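Local coordinates for branched-chain amino acid aminotransferase (Thermoproteus uzoniensis, PDB 5CE8), which probably transfers the amino group of leucine, isoleucine or valine to 2-oxoglutarate, using pyridoxal 5'-phosphate as cofactor, at residues G45-W50 / V258-E263. Sequence-based numbering, arbitrary orientation.
Sequences GIRAYW and VGTAAE. With PLP (pyridoxal-5'-phosphate), chain D.
G45 and I46 meet T260 where strand 41-50 of the antiparallel sheet faces the turn 260-262, whose first residue T260 binds the PLP phosphate and which leads out of strand 254-259 in the mixed sheet; this is the seam between the two sheets of a fold-type IV aminotransferase. The O of G45 lies 3.6 Å from OG1 of T260, and the carbonyl carbon of I46 rests on CG2 of T260. That methyl stands anti to the backbone N of T260, which leaves OG1 to reach the cofactor: OG1 and the backbone N of T260 both donate to O1P of PLP, at 2.7 and 2.9 Å. R47 comes next, its CG 3.6 Å from CG2 of T260. A bend at chi3 (95°) turns its guanidinium over the carboxylate of E263, with planes 24° apart. NH2 of R47 makes a salt bridge to OE1 of E263 at 3.6 Å, through charge alone, because that oxygen lies above the guanidinium plane and no N-H points at it; NH2 is also hydrogen-bonded to O of G134. Two residues on, the side chains of Y49 and E263 reach toward each other from opposite directions, ring and carboxylate nearly coplanar. At the ring edge the OH of Y49 donates to OE1 of E263; the modelled 2.4 Å is doubtfully short.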
ATOM      1  N   GLY A  45     -20.487 -24.599  -4.773  1.00 18.60           N
ATOM      2  CA  GLY A  45     -20.305 -25.802  -3.959  1.00 21.54           C
ATOM      3  C   GLY A  45     -21.599 -25.911  -3.201  1.00 21.20           C
ATOM      4  O   GLY A  45     -22.061 -24.905  -2.655  1.00 19.00           O
ATOM      5  N   ILE A  46     -22.257 -27.056  -3.333  1.00 18.72           N
ATOM      6  CA  ILE A  46     -23.551 -27.241  -2.689  1.00 20.02           C
ATOM      7  C   ILE A  46     -23.548 -28.601  -2.081  1.00 23.05           C
ATOM      8  O   ILE A  46     -23.131 -29.551  -2.736  1.00 19.75           O
ATOM      9  CB  ILE A  46     -24.718 -27.151  -3.635  1.00 20.65           C
ATOM     10  CG1 ILE A  46     -24.639 -25.845  -4.461  1.00 25.44           C
ATOM     11  CG2 ILE A  46     -26.034 -27.291  -2.846  1.00 18.48           C
ATOM     12  CD1 ILE A  46     -25.657 -25.718  -5.642  1.00 23.24           C
ATOM     13  N   ARG A  47     -24.037 -28.699  -0.849  1.00 24.61           N
ATOM     14  CA  ARG A  47     -24.216 -30.027  -0.253  1.00 26.37           C
ATOM     15  C   ARG A  47     -25.637 -30.520  -0.192  1.00 27.50           C
ATOM     16  O   ARG A  47     -26.578 -29.749  -0.117  1.00 24.32           O
ATOM     17  CB  ARG A  47     -23.607 -30.077   1.151  1.00 26.90           C
ATOM     18  CG  ARG A  47     -22.114 -30.289   1.140  1.00 30.46           C
ATOM     19  CD  ARG A  47     -21.511 -30.128   2.513  1.00 33.52           C
ATOM     20  NE  ARG A  47     -21.457 -31.437   3.023  1.00 39.57           N
ATOM     21  CZ  ARG A  47     -20.410 -32.061   3.508  1.00 37.82           C
ATOM     22  NH1 ARG A  47     -19.242 -31.459   3.755  1.00 34.48           N
ATOM     23  NH2 ARG A  47     -20.619 -33.338   3.825  1.00 38.90           N
ATOM     24  N   ALA A  48     -25.759 -31.853  -0.176  1.00 27.74           N
ATOM     25  CA  ALA A  48     -27.014 -32.495   0.064  1.00 25.55           C
ATOM     26  C   ALA A  48     -26.731 -33.406   1.148  1.00 26.74           C
ATOM     27  O   ALA A  48     -25.702 -34.059   1.147  1.00 22.29           O
ATOM     28  CB  ALA A  48     -27.460 -33.276  -1.145  1.00 25.58           C
ATOM     29  N   TYR A  49     -27.675 -33.492   2.072  1.00 27.80           N
ATOM     30  CA  TYR A  49     -27.530 -34.369   3.197  1.00 27.81           C
ATOM     31  C   TYR A  49     -28.733 -35.379   3.351  1.00 28.04           C
ATOM     32  O   TYR A  49     -29.904 -35.025   3.267  1.00 25.60           O
ATOM     33  CB  TYR A  49     -27.509 -33.549   4.441  1.00 26.48           C
ATOM     34  CG  TYR A  49     -26.339 -32.628   4.656  1.00 24.15           C
ATOM     35  CD1 TYR A  49     -25.248 -33.053   5.407  1.00 25.87           C
ATOM     36  CD2 TYR A  49     -26.376 -31.313   4.247  1.00 24.78           C
ATOM     37  CE1 TYR A  49     -24.189 -32.216   5.707  1.00 28.65           C
ATOM     38  CE2 TYR A  49     -25.311 -30.444   4.571  1.00 25.19           C
ATOM     39  CZ  TYR A  49     -24.237 -30.905   5.285  1.00 27.83           C
ATOM     40  OH  TYR A  49     -23.203 -30.070   5.628  1.00 29.93           O
ATOM     41  N   TRP A  50     -28.369 -36.607   3.636  1.00 28.62           N
ATOM     42  CA  TRP A  50     -29.263 -37.724   3.846  1.00 30.66           C
ATOM     43  C   TRP A  50     -29.542 -37.737   5.326  1.00 29.76           C
ATOM     44  O   TRP A  50     -28.633 -37.855   6.089  1.00 35.05           O
ATOM     45  CB  TRP A  50     -28.524 -39.027   3.548  1.00 30.03           C
ATOM     46  CG  TRP A  50     -29.396 -40.246   3.621  1.00 32.68           C
ATOM     47  CD1 TRP A  50     -29.211 -41.363   4.425  1.00 35.80           C
ATOM     48  CD2 TRP A  50     -30.559 -40.497   2.853  1.00 31.08           C
ATOM     49  NE1 TRP A  50     -30.209 -42.288   4.183  1.00 35.69           N
ATOM     50  CE2 TRP A  50     -31.047 -41.777   3.221  1.00 37.87           C
ATOM     51  CE3 TRP A  50     -31.227 -39.787   1.875  1.00 34.65           C
ATOM     52  CZ2 TRP A  50     -32.181 -42.327   2.659  1.00 34.47           C
ATOM     53  CZ3 TRP A  50     -32.371 -40.345   1.287  1.00 34.85           C
ATOM     54  CH2 TRP A  50     -32.829 -41.619   1.683  1.00 36.53           C
ATOM     55  N   VAL A 258     -15.858 -21.850   8.406  1.00 21.01           N
ATOM     56  CA  VAL A 258     -17.183 -22.210   7.906  1.00 17.42           C
ATOM     57  C   VAL A 258     -17.087 -22.241   6.369  1.00 19.91           C
ATOM     58  O   VAL A 258     -16.281 -21.450   5.770  1.00 18.66           O
ATOM     59  CB  VAL A 258     -18.337 -21.311   8.429  1.00 19.27           C
ATOM     60  CG1 VAL A 258     -18.278 -21.217   9.944  1.00 21.67           C
ATOM     61  CG2 VAL A 258     -18.272 -19.938   7.838  1.00 16.99           C
ATOM     62  N   GLY A 259     -17.828 -23.205   5.782  1.00 19.04           N
ATOM     63  CA  GLY A 259     -17.901 -23.363   4.366  1.00 21.10           C
ATOM     64  C   GLY A 259     -18.739 -24.575   4.076  1.00 21.80           C
ATOM     65  O   GLY A 259     -18.980 -25.414   4.973  1.00 19.76           O
ATOM     66  N   THR A 260     -19.194 -24.653   2.811  1.00 22.82           N
ATOM     67  CA  THR A 260     -20.072 -25.673   2.420  1.00 21.88           C
ATOM     68  C   THR A 260     -19.348 -26.961   2.731  1.00 20.88           C
ATOM     69  O   THR A 260     -19.943 -27.801   3.431  1.00 19.05           O
ATOM     70  CB  THR A 260     -20.566 -25.550   0.971  1.00 21.67           C
ATOM     71  OG1 THR A 260     -21.526 -24.482   0.892  1.00 23.98           O
ATOM     72  CG2 THR A 260     -21.294 -26.871   0.482  1.00 23.49           C
ATOM     73  N   ALA A 261     -18.089 -27.139   2.244  1.00 21.78           N
ATOM     74  CA  ALA A 261     -17.343 -28.383   2.431  1.00 23.99           C
ATOM     75  C   ALA A 261     -16.864 -28.493   3.859  1.00 24.96           C
ATOM     76  O   ALA A 261     -16.846 -29.574   4.444  1.00 23.80           O
ATOM     77  CB  ALA A 261     -16.148 -28.486   1.466  1.00 23.87           C
ATOM     78  N   ALA A 262     -16.446 -27.360   4.406  1.00 23.76           N
ATOM     79  CA  ALA A 262     -15.934 -27.322   5.778  1.00 25.31           C
ATOM     80  C   ALA A 262     -16.985 -27.526   6.884  1.00 24.78           C
ATOM     81  O   ALA A 262     -16.599 -27.915   8.030  1.00 27.41           O
ATOM     82  CB  ALA A 262     -15.218 -25.964   5.996  1.00 24.15           C
ATOM     83  N   GLU A 263     -18.254 -27.176   6.603  1.00 25.22           N
ATOM     84  CA  GLU A 263     -19.320 -27.085   7.644  1.00 23.82           C
ATOM     85  C   GLU A 263     -18.819 -26.082   8.710  1.00 21.93           C
ATOM     86  O   GLU A 263     -18.546 -24.913   8.353  1.00 21.44           O
ATOM     87  CB  GLU A 263     -19.675 -28.491   8.127  1.00 28.42           C
ATOM     88  CG  GLU A 263     -20.030 -29.419   6.924  1.00 30.22           C
ATOM     89  CD  GLU A 263     -20.485 -30.831   7.287  1.00 32.18           C
ATOM     90  OE1 GLU A 263     -21.450 -31.386   6.688  1.00 32.92           O
ATOM     91  OE2 GLU A 263     -19.838 -31.417   8.150  1.00 31.45           O
TER
HETATM   92  N1  PLP D 301     -14.312 -18.544   0.994  1.00 18.64           N
HETATM   93  C2  PLP D 301     -13.968 -18.638  -0.287  1.00 23.58           C
HETATM   94  C2A PLP D 301     -12.706 -18.008  -0.793  1.00 24.34           C
HETATM   95  C3  PLP D 301     -14.754 -19.440  -1.215  1.00 24.45           C
HETATM   96  O3  PLP D 301     -14.325 -19.605  -2.529  1.00 23.41           O
HETATM   97  C4  PLP D 301     -15.985 -20.101  -0.700  1.00 23.64           C
HETATM   98  C4A PLP D 301     -16.894 -20.942  -1.573  1.00 23.39           C
HETATM   99  C5  PLP D 301     -16.275 -19.885   0.746  1.00 24.16           C
HETATM  100  C6  PLP D 301     -15.372 -19.092   1.508  1.00 20.07           C
HETATM  101  C5A PLP D 301     -17.419 -20.510   1.492  1.00 22.10           C
HETATM  102  O4P PLP D 301     -18.641 -20.226   0.912  1.00 22.37           O
HETATM  103  P   PLP D 301     -19.859 -21.185   1.198  1.00 23.52           P
HETATM  104  O1P PLP D 301     -19.503 -22.644   0.752  1.00 24.84           O
HETATM  105  O2P PLP D 301     -20.245 -20.970   2.599  1.00 20.22           O
HETATM  106  O3P PLP D 301     -20.984 -20.798   0.279  1.00 19.84           O